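Local coordinates for purine nucleoside phosphorylase (Anopheles gambiae, PDB 2P4S), which catalyses the phosphate-dependent cleavage of inosine, guanosine and their 2'-deoxy forms to free purine base and pentose 1-phosphate in purine salvage, at residues A[304-307]-A[308-311]; A[175-178]-A[179-182]; A[155-159]-A[160-164]; A[357-360]-A[361-365]. All coordinates share one frame; numbering follows the deposited sequence.

Contact 1: residues A[304-307]-A[308-311]; sequences MSTV and HEII. With DIH (7-[[(3R,4R)-3-(hydroxymethyl)-4-oxidanyl-pyrrolidin-1-ium-1-yl]methyl]-3,5-dihydropyrrolo[3,2-d]pyrimidin-4-one), chain F; PO4 (phosphate ion), chain D.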
loop_
_atom_site.group_PDB
_atom_site.type_symbol
_atom_site.label_atom_id
_atom_site.label_comp_id
_atom_site.label_asym_id
_atom_site.label_seq_id
_atom_site.Cartn_x
_atom_site.Cartn_y
_atom_site.Cartn_z
ATOM N N MET A 304 6.627 -7.057 -11.300
ATOM C CA MET A 304 7.154 -6.831 -9.943
ATOM C C MET A 304 8.441 -5.997 -9.899
ATOM O O MET A 304 9.248 -6.185 -8.994
ATOM C CB MET A 304 7.437 -8.183 -9.257
ATOM C CG MET A 304 6.218 -9.116 -9.193
ATOM S SD MET A 304 6.667 -10.654 -8.448
ATOM C CE MET A 304 5.151 -11.634 -8.563
ATOM N N SER A 305 8.660 -5.071 -10.842
ATOM C CA SER A 305 9.929 -4.338 -10.876
ATOM C C SER A 305 9.756 -3.003 -11.589
ATOM O O SER A 305 8.605 -2.554 -11.782
ATOM C CB SER A 305 10.990 -5.185 -11.559
ATOM O OG SER A 305 10.757 -5.201 -12.958
ATOM N N THR A 306 10.872 -2.353 -11.978
ATOM C CA THR A 306 10.818 -1.295 -13.048
ATOM C C THR A 306 10.308 0.081 -12.641
ATOM O O THR A 306 10.985 1.085 -12.890
ATOM C CB THR A 306 10.005 -1.803 -14.282
ATOM O OG1 THR A 306 10.677 -2.944 -14.794
ATOM C CG2 THR A 306 9.883 -0.752 -15.414
ATOM N N VAL A 307 9.135 0.124 -12.017
ATOM C CA VAL A 307 8.434 1.412 -11.757
ATOM C C VAL A 307 9.348 2.396 -10.972
ATOM O O VAL A 307 9.505 3.541 -11.358
ATOM C CB VAL A 307 7.007 1.192 -11.056
ATOM C CG1 VAL A 307 6.478 2.482 -10.385
ATOM C CG2 VAL A 307 6.004 0.715 -12.051
ATOM N N HIS A 308 9.960 1.888 -9.894
ATOM C CA HIS A 308 10.857 2.636 -8.992
ATOM C C HIS A 308 12.198 2.939 -9.628
ATOM O O HIS A 308 12.799 3.954 -9.323
ATOM C CB HIS A 308 11.042 1.880 -7.638
ATOM C CG HIS A 308 11.258 0.407 -7.794
ATOM N ND1 HIS A 308 10.220 -0.485 -7.964
ATOM C CD2 HIS A 308 12.399 -0.325 -7.866
ATOM C CE1 HIS A 308 10.714 -1.704 -8.136
ATOM N NE2 HIS A 308 12.034 -1.624 -8.112
ATOM N N GLU A 309 12.679 2.063 -10.499
ATOM C CA GLU A 309 13.829 2.388 -11.353
ATOM C C GLU A 309 13.560 3.601 -12.293
ATOM O O GLU A 309 14.392 4.520 -12.433
ATOM C CB GLU A 309 14.212 1.146 -12.192
ATOM C CG GLU A 309 14.692 -0.050 -11.366
ATOM C CD GLU A 309 14.439 -1.393 -12.054
ATOM O OE1 GLU A 309 13.995 -1.410 -13.223
ATOM O OE2 GLU A 309 14.698 -2.453 -11.435
ATOM N N ILE A 310 12.427 3.548 -12.990
ATOM C CA ILE A 310 11.947 4.659 -13.806
ATOM C C ILE A 310 11.764 5.955 -13.019
ATOM O O ILE A 310 12.148 6.999 -13.481
ATOM C CB ILE A 310 10.626 4.263 -14.563
ATOM C CG1 ILE A 310 10.914 3.090 -15.540
ATOM C CG2 ILE A 310 10.044 5.475 -15.304
ATOM C CD1 ILE A 310 11.670 3.500 -16.872
ATOM N N ILE A 311 11.192 5.899 -11.823
ATOM C CA ILE A 311 10.988 7.103 -11.022
ATOM C C ILE A 311 12.330 7.735 -10.601
ATOM O O ILE A 311 12.519 8.970 -10.625
ATOM C CB ILE A 311 10.129 6.750 -9.784
ATOM C CG1 ILE A 311 8.673 6.538 -10.193
ATOM C CG2 ILE A 311 10.198 7.810 -8.700
ATOM C CD1 ILE A 311 7.759 6.157 -9.001
HETATM O "O5'" DIH F . 8.558 -15.431 -12.539
HETATM C "C5'" DIH F . 8.522 -14.472 -11.464
HETATM C "C4'" DIH F . 9.361 -13.298 -11.906
HETATM C "C6'" DIH F . 8.901 -12.759 -13.279
HETATM C "C3'" DIH F . 9.231 -12.163 -10.913
HETATM O "O3'" DIH F . 10.482 -11.474 -10.860
HETATM C "C2'" DIH F . 8.218 -11.236 -11.557
HETATM N "N1'" DIH F . 8.576 -11.329 -13.008
HETATM C C10 DIH F . 7.555 -10.666 -13.834
HETATM C C9 DIH F . 6.262 -11.401 -14.113
HETATM C C8 DIH F . 6.038 -12.287 -15.200
HETATM N N7 DIH F . 4.751 -12.725 -15.141
HETATM C C5 DIH F . 4.129 -12.167 -14.069
HETATM C C6 DIH F . 2.740 -12.211 -13.529
HETATM O O6 DIH F . 1.811 -12.939 -14.073
HETATM N N1 DIH F . 2.521 -11.457 -12.431
HETATM C C2 DIH F . 3.480 -10.691 -11.828
HETATM N N3 DIH F . 4.730 -10.600 -12.306
HETATM C C4 DIH F . 5.055 -11.331 -13.425
HETATM P P PO4 D . 11.427 -8.964 -13.880
HETATM O O1 PO4 D . 11.483 -9.164 -15.361
HETATM O O2 PO4 D . 12.836 -8.614 -13.397
HETATM O O3 PO4 D . 10.533 -7.857 -13.463
HETATM O O4 PO4 D . 10.930 -10.239 -13.266
#
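Ser305 OG is gripped from two directions, donating to the phosphate O3 at 2.7 Å and accepting from Thr306 OG1 at 2.9 Å. The hydroxyl stands between the backbone N and the carbonyl carbon (chi1 74°), the crowded position of a serine, which turns it to the anion. The backbone of the same residue touches the His308 ring, Ser305 C lying 3.8 Å from His308 CE1. Asn200 bonds Thr306 OG1 in turn, a second shell consistent with positioning the phosphate-binding serine. The preceding Met304 lays SD 3.5 Å from C2' of the inhibitor's pyrrolidine, so adjacent residues serve both halves of the active site. Behind them helix 307-315 begins: Thr306, at the N-cap position, gives its O to Ile310 N at 2.9 Å, and its CG2 runs beside Ile310 CG1 at 4.0 Å. Glu309 reaches back over Thr306, but its OE2 forms a salt bridge with NE of Arg169, itself a phosphate-binding residue. The turn is buried. Tyr277 and Cys279 of strand 272-279 pack on Val307, Ala198 of strand 195-204 meets Thr306 and Ile310, and Leu178 and Cys181 of helix 178-191 cover His308.

Contact 2: residues A[175-178]-A[179-182]; sequences GYPL and AKCA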
loop_
_atom_site.group_PDB
_atom_site.type_symbol
_atom_site.label_atom_id
_atom_site.label_comp_id
_atom_site.label_asym_id
_atom_site.label_seq_id
_atom_site.Cartn_x
_atom_site.Cartn_y
_atom_site.Cartn_z
ATOM N N GLY A 175 13.585 -8.667 -0.427
ATOM C CA GLY A 175 13.915 -8.032 0.822
ATOM C C GLY A 175 14.652 -6.717 0.668
ATOM O O GLY A 175 14.933 -6.084 1.658
ATOM N N TYR A 176 14.919 -6.289 -0.574
ATOM C CA TYR A 176 15.546 -4.976 -0.844
ATOM C C TYR A 176 14.533 -3.845 -0.856
ATOM O O TYR A 176 13.531 -3.929 -1.582
ATOM C CB TYR A 176 16.302 -4.964 -2.180
ATOM C CG TYR A 176 17.329 -6.066 -2.342
ATOM C CD1 TYR A 176 18.284 -6.342 -1.328
ATOM C CD2 TYR A 176 17.342 -6.854 -3.502
ATOM C CE1 TYR A 176 19.236 -7.382 -1.499
ATOM C CE2 TYR A 176 18.272 -7.853 -3.689
ATOM C CZ TYR A 176 19.226 -8.111 -2.688
ATOM O OH TYR A 176 20.139 -9.124 -2.895
ATOM N N PRO A 177 14.777 -2.785 -0.057
ATOM C CA PRO A 177 13.957 -1.552 -0.144
ATOM C C PRO A 177 13.983 -1.018 -1.593
ATOM O O PRO A 177 14.924 -1.296 -2.316
ATOM C CB PRO A 177 14.667 -0.558 0.803
ATOM C CG PRO A 177 15.532 -1.481 1.768
ATOM C CD PRO A 177 15.832 -2.733 0.985
ATOM N N LEU A 178 12.956 -0.286 -2.019
ATOM C CA LEU A 178 12.923 0.236 -3.406
ATOM C C LEU A 178 14.152 1.104 -3.786
ATOM O O LEU A 178 14.681 0.968 -4.899
ATOM C CB LEU A 178 11.570 0.950 -3.712
ATOM C CG LEU A 178 10.331 0.047 -3.535
ATOM C CD1 LEU A 178 9.075 0.830 -3.915
ATOM C CD2 LEU A 178 10.470 -1.203 -4.411
ATOM N N ALA A 179 14.634 1.945 -2.851
ATOM C CA ALA A 179 15.837 2.788 -3.095
ATOM C C ALA A 179 17.084 1.955 -3.378
ATOM O O ALA A 179 17.931 2.334 -4.172
ATOM C CB ALA A 179 16.100 3.806 -1.921
ATOM N N LYS A 180 17.179 0.806 -2.738
ATOM C CA LYS A 180 18.245 -0.138 -3.019
ATOM C C LYS A 180 18.071 -0.843 -4.388
ATOM O O LYS A 180 19.065 -1.048 -5.096
ATOM C CB LYS A 180 18.381 -1.149 -1.856
ATOM C CG LYS A 180 19.524 -2.169 -2.005
ATOM C CD LYS A 180 19.969 -2.542 -0.589
ATOM C CE LYS A 180 21.100 -3.553 -0.563
ATOM N NZ LYS A 180 21.396 -4.023 0.864
ATOM N N CYS A 181 16.840 -1.225 -4.760
ATOM C CA CYS A 181 16.597 -1.806 -6.124
ATOM C C CYS A 181 16.935 -0.798 -7.221
ATOM O O CYS A 181 17.414 -1.161 -8.280
ATOM C CB CYS A 181 15.125 -2.234 -6.316
ATOM S SG CYS A 181 14.574 -3.569 -5.175
ATOM N N ALA A 182 16.692 0.474 -6.931
ATOM C CA ALA A 182 16.782 1.566 -7.921
ATOM C C ALA A 182 18.172 2.185 -7.922
ATOM O O ALA A 182 18.548 2.817 -8.893
ATOM C CB ALA A 182 15.723 2.623 -7.608
#
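The chain passes from loop to helix at Pro177, in the N-cap position, whose carbonyl oxygen accepts Cys181 N at 3.1 Å (N-H...O 159°) and takes a second, weak bond from Lys180 N. One residue on, Leu178 O receives Ala182 N at 2.9 Å, and the first turn of helix 178-191 is under way. Around this backbone two side chains of the helix reach back to the loop. Cys181 sets its sulfur beside its own backbone N and anti to the carbonyl carbon (chi1 -63°), which carries SG toward the residues before the helix. There it meets Tyr176 CB at 3.7 Å and lies equally far from Pro177 O. Lys180 departs differently: with CG anti to N (chi1 -177°) and an extended chain beyond, it runs alongside the proline, Lys180 CB standing 4.1 Å from Pro177 CD. It then passes slantwise by the tyrosine ring, where Lys180 CE comes within 4.0 Å of Tyr176 CD1. It is the aliphatic part of the lysine that does the touching. The phenol is held elsewhere, its OH hydrogen-bonded to Val143 O, while Tyr176 O takes a bond from His172 ND1. Phe170, a phosphate-binding residue, is about 4 Å away from Tyr176, side chain to side chain. With proline offering no polar side chain at the N-cap, capping cannot come from there; the entry turn instead rests on two backbone acceptors and on sulfur and methylene contacts, while the tyrosine's hydroxyl is bonded outside the turn.

Contact 3: residues A[155-159]-A[160-164]; sequences FGYLA and GVPVM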
loop_
_atom_site.group_PDB
_atom_site.type_symbol
_atom_site.label_atom_id
_atom_site.label_comp_id
_atom_site.label_asym_id
_atom_site.label_seq_id
_atom_site.Cartn_x
_atom_site.Cartn_y
_atom_site.Cartn_z
ATOM N N PHE A 155 29.756 -3.455 -19.445
ATOM C CA PHE A 155 29.974 -2.235 -20.233
ATOM C C PHE A 155 30.435 -2.767 -21.559
ATOM O O PHE A 155 31.368 -3.524 -21.597
ATOM C CB PHE A 155 31.065 -1.360 -19.616
ATOM C CG PHE A 155 30.667 -0.672 -18.341
ATOM C CD1 PHE A 155 30.360 0.691 -18.343
ATOM C CD2 PHE A 155 30.662 -1.362 -17.117
ATOM C CE1 PHE A 155 29.984 1.368 -17.146
ATOM C CE2 PHE A 155 30.312 -0.713 -15.940
ATOM C CZ PHE A 155 29.988 0.685 -15.946
ATOM N N GLY A 156 29.773 -2.415 -22.656
ATOM C CA GLY A 156 30.131 -2.986 -23.969
ATOM C C GLY A 156 29.468 -2.201 -25.081
ATOM O O GLY A 156 28.730 -1.246 -24.819
ATOM N N TYR A 157 29.738 -2.616 -26.319
ATOM C CA TYR A 157 29.164 -2.032 -27.535
ATOM C C TYR A 157 27.964 -2.830 -28.021
ATOM O O TYR A 157 28.064 -4.053 -28.302
ATOM C CB TYR A 157 30.242 -1.900 -28.649
ATOM C CG TYR A 157 31.323 -0.894 -28.294
ATOM C CD1 TYR A 157 31.191 0.423 -28.660
ATOM C CD2 TYR A 157 32.466 -1.270 -27.559
ATOM C CE1 TYR A 157 32.180 1.394 -28.325
ATOM C CE2 TYR A 157 33.475 -0.312 -27.196
ATOM C CZ TYR A 157 33.321 1.024 -27.594
ATOM O OH TYR A 157 34.261 2.022 -27.281
ATOM N N LEU A 158 26.818 -2.152 -28.083
ATOM C CA LEU A 158 25.624 -2.734 -28.729
ATOM C C LEU A 158 25.479 -2.189 -30.179
ATOM O O LEU A 158 25.102 -1.033 -30.369
ATOM C CB LEU A 158 24.355 -2.468 -27.903
ATOM C CG LEU A 158 23.092 -3.240 -28.308
ATOM C CD1 LEU A 158 23.317 -4.737 -28.305
ATOM C CD2 LEU A 158 21.942 -2.914 -27.402
ATOM N N ALA A 159 25.797 -3.030 -31.171
ATOM C CA ALA A 159 26.009 -2.606 -32.569
ATOM C C ALA A 159 26.832 -1.314 -32.701
ATOM O O ALA A 159 26.388 -0.362 -33.344
ATOM C CB ALA A 159 24.657 -2.449 -33.301
ATOM N N GLY A 160 28.011 -1.271 -32.070
ATOM C CA GLY A 160 28.843 -0.078 -32.106
ATOM C C GLY A 160 28.507 1.017 -31.111
ATOM O O GLY A 160 29.241 1.999 -31.011
ATOM N N VAL A 161 27.408 0.901 -30.367
ATOM C CA VAL A 161 27.062 1.967 -29.400
ATOM C C VAL A 161 27.420 1.513 -27.982
ATOM O O VAL A 161 27.010 0.412 -27.569
ATOM C CB VAL A 161 25.565 2.404 -29.506
ATOM C CG1 VAL A 161 25.259 3.546 -28.544
ATOM C CG2 VAL A 161 25.232 2.796 -30.964
ATOM N N PRO A 162 28.232 2.316 -27.261
ATOM C CA PRO A 162 28.543 1.983 -25.864
ATOM C C PRO A 162 27.302 2.054 -24.957
ATOM O O PRO A 162 26.593 3.108 -24.870
ATOM C CB PRO A 162 29.588 3.039 -25.456
ATOM C CG PRO A 162 29.433 4.133 -26.422
ATOM C CD PRO A 162 28.907 3.552 -27.695
ATOM N N VAL A 163 27.063 0.924 -24.290
ATOM C CA VAL A 163 25.981 0.779 -23.296
ATOM C C VAL A 163 26.557 0.240 -21.965
ATOM O O VAL A 163 27.686 -0.268 -21.907
ATOM C CB VAL A 163 24.773 -0.118 -23.824
ATOM C CG1 VAL A 163 24.211 0.394 -25.156
ATOM C CG2 VAL A 163 25.188 -1.570 -24.005
ATOM N N MET A 164 25.775 0.419 -20.913
ATOM C CA MET A 164 26.012 -0.127 -19.588
ATOM C C MET A 164 24.779 -1.004 -19.307
ATOM O O MET A 164 23.654 -0.521 -19.261
ATOM C CB MET A 164 26.011 1.022 -18.608
ATOM C CG MET A 164 26.527 0.669 -17.271
ATOM S SD MET A 164 26.364 2.130 -16.263
ATOM C CE MET A 164 26.665 3.399 -17.379
#
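Met164 extends CG anti to its backbone N (chi1 -167°) and Phe155 swings its ring anti to its carbonyl carbon (chi1 -72°), first torsions that send the two side chains alongside one another in the same direction. A bend at the methionine sulfur (chi3 -35°) then brings Met164 CE to 3.9 Å from Phe155 CE1. CG of the methionine sits over one face of the ring, 3.9 Å from its centroid, as a CH-pi contact. The sulfur approaches obliquely, SD being 4.6 Å from the same centroid, a Met-aromatic pair. Met188 and Ile191 of helix 178-191 also meet the methionine. Both residues belong to a beta hairpin closed by a type I' turn from Leu158 to Val161, with Ala159 and Gly160 in its middle. Near the turn, Leu158 N bonds Val161 O at 2.6 Å, and the return bond, Val161 N to Leu158 O, is 3.0 Å long with its donor well above the carbonyl plane. Further along, Val163 N meets Gly156 O at 2.8 Å. Tyr157, on the same face as Phe155, turns a ring edge to the turn, CD1 being 3.4 Å from Gly160 O, and crosses Pro162. On the other face Leu158 CB rests 4.0 Å from Val163 CG1, against Ile114 of strand 112-116. The hydrogen bonds between the two strands are all main-chain and set the register, leaving rings and sulfur to pack one face and aliphatic groups the other.

Contact 4: residues A[357-360]-A[361-365]; sequences GEFV and SRIVK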
loop_
_atom_site.group_PDB
_atom_site.type_symbol
_atom_site.label_atom_id
_atom_site.label_comp_id
_atom_site.label_asym_id
_atom_site.label_seq_id
_atom_site.Cartn_x
_atom_site.Cartn_y
_atom_site.Cartn_z
ATOM N N GLY A 357 17.168 -8.708 -29.066
ATOM C CA GLY A 357 18.471 -8.035 -29.252
ATOM C C GLY A 357 18.448 -7.043 -30.407
ATOM O O GLY A 357 18.889 -5.900 -30.273
ATOM N N GLU A 358 17.901 -7.483 -31.533
ATOM C CA GLU A 358 17.716 -6.627 -32.708
ATOM C C GLU A 358 16.861 -5.406 -32.386
ATOM O O GLU A 358 17.224 -4.272 -32.722
ATOM C CB GLU A 358 17.091 -7.441 -33.835
ATOM C CG GLU A 358 17.072 -6.728 -35.191
ATOM C CD GLU A 358 18.479 -6.309 -35.695
ATOM O OE1 GLU A 358 19.432 -7.141 -35.618
ATOM O OE2 GLU A 358 18.632 -5.146 -36.158
ATOM N N PHE A 359 15.741 -5.645 -31.697
ATOM C CA PHE A 359 14.802 -4.579 -31.248
ATOM C C PHE A 359 15.496 -3.569 -30.361
ATOM O O PHE A 359 15.496 -2.370 -30.636
ATOM C CB PHE A 359 13.547 -5.219 -30.560
ATOM C CG PHE A 359 12.514 -4.214 -30.059
ATOM C CD1 PHE A 359 11.606 -3.607 -30.945
ATOM C CD2 PHE A 359 12.445 -3.889 -28.708
ATOM C CE1 PHE A 359 10.640 -2.696 -30.484
ATOM C CE2 PHE A 359 11.457 -2.983 -28.231
ATOM C CZ PHE A 359 10.563 -2.381 -29.125
ATOM N N VAL A 360 16.132 -4.048 -29.302
ATOM C CA VAL A 360 16.828 -3.135 -28.391
ATOM C C VAL A 360 18.009 -2.380 -29.056
ATOM O O VAL A 360 18.243 -1.189 -28.806
ATOM C CB VAL A 360 17.265 -3.848 -27.085
ATOM C CG1 VAL A 360 18.213 -2.941 -26.237
ATOM C CG2 VAL A 360 16.007 -4.215 -26.264
ATOM N N SER A 361 18.738 -3.104 -29.883
ATOM C CA SER A 361 19.863 -2.577 -30.645
ATOM C C SER A 361 19.469 -1.431 -31.597
ATOM O O SER A 361 20.144 -0.394 -31.673
ATOM C CB SER A 361 20.482 -3.769 -31.392
ATOM O OG SER A 361 21.533 -3.335 -32.179
ATOM N N ARG A 362 18.339 -1.584 -32.282
ATOM C CA ARG A 362 17.762 -0.484 -33.072
ATOM C C ARG A 362 17.272 0.733 -32.285
ATOM O O ARG A 362 17.449 1.852 -32.765
ATOM C CB ARG A 362 16.706 -1.010 -34.018
ATOM C CG ARG A 362 17.314 -1.955 -34.993
ATOM C CD ARG A 362 16.470 -2.211 -36.185
ATOM N NE ARG A 362 17.105 -3.234 -37.025
ATOM C CZ ARG A 362 16.853 -3.410 -38.322
ATOM N NH1 ARG A 362 15.948 -2.643 -38.935
ATOM N NH2 ARG A 362 17.476 -4.375 -38.998
ATOM N N ILE A 363 16.682 0.537 -31.086
ATOM C CA ILE A 363 16.386 1.688 -30.190
ATOM C C ILE A 363 17.615 2.463 -29.743
ATOM O O ILE A 363 17.624 3.692 -29.777
ATOM C CB ILE A 363 15.502 1.320 -28.940
ATOM C CG1 ILE A 363 14.015 1.323 -29.341
ATOM C CG2 ILE A 363 15.607 2.387 -27.819
ATOM C CD1 ILE A 363 13.510 -0.068 -29.405
ATOM N N VAL A 364 18.645 1.750 -29.316
ATOM C CA VAL A 364 19.891 2.388 -28.864
ATOM C C VAL A 364 20.532 3.152 -30.044
ATOM O O VAL A 364 21.051 4.287 -29.880
ATOM C CB VAL A 364 20.862 1.299 -28.285
ATOM C CG1 VAL A 364 22.284 1.858 -28.097
ATOM C CG2 VAL A 364 20.319 0.752 -26.989
ATOM N N LYS A 365 20.504 2.521 -31.226
ATOM C CA LYS A 365 20.994 3.170 -32.446
ATOM C C LYS A 365 20.236 4.473 -32.743
ATOM O O LYS A 365 20.847 5.473 -33.087
ATOM C CB LYS A 365 20.941 2.188 -33.613
ATOM C CG LYS A 365 21.115 2.811 -35.028
ATOM C CD LYS A 365 20.593 1.799 -36.092
ATOM C CE LYS A 365 21.222 2.065 -37.481
ATOM N NZ LYS A 365 20.521 3.168 -38.202
#
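The Phe359 ring carries the methyl end of Ile363 on one face, CD1 standing 3.7 Å above the ring plane and displaced toward the rim, a CH-pi contact; the ring also forms an edge-to-face pair with Phe323. A second flat group, the Arg362 guanidinium, is met at its edge by Glu358 OE2, which lies close to its plane. The carboxylate itself is turned steeply, 81° between the two planes, and OE2 offers its anti lone pair, the one away from the other oxygen, to Arg362 NE at 2.6 Å. A second, weak bond joins Arg362 NH2 to the same oxygen at 3.2 Å, so one oxygen takes both donors of the salt bridge. The glutamate achieves this by bending at its second torsion (chi2 58°), whereas the arginine reaches it with an extended chain from CG to NE. These are i to i+4 pairings on the long C-terminal helix 353-370, in which Arg362 N bonds Glu358 O at 2.9 Å and Val364 N bonds Val360 O at 3.0 Å. Another i to i+4 pair brings Val360 CG1 to 4.3 Å from Val364 CG2. The helix meets different partners round its circumference: Ile262 of helix 253-265 touches Phe359, Arg362 and Ile363, and Phe321 of strand 319-329 faces Phe359 and Ile363. Leu158 of strand 152-158 packs on Val360. On the side away from the NE/NH2 edge, Arg362 NH1 is hydrogen-bonded to Gln265 OE1, and bonds on both sides would restrict the guanidinium's rotation.

In the fold
Contact 1 is wholly buried and lies nearest the centre of the chain, with Ser305 on the phosphate and Met304 against the inhibitor. Contact 2, partly buried, starts the helix packed against it: Cys181 CB comes within 3.6 Å of His308 NE2, so two helix starts share one interface beside the active site. Contacts 3 and 4 form a second pair, far from ligands. The hairpin backs on the C-terminal helix, where Val161 CG1 and Val364 CG1 are 3.4 Å apart. Contact 3 is mostly buried along its strands and exposed at Ala159 and Gly160, and relies on main-chain bonding; contact 4 adds a salt bridge on its partly exposed side. Contacts 2 and 4 lie on opposite sides of the chain's centre.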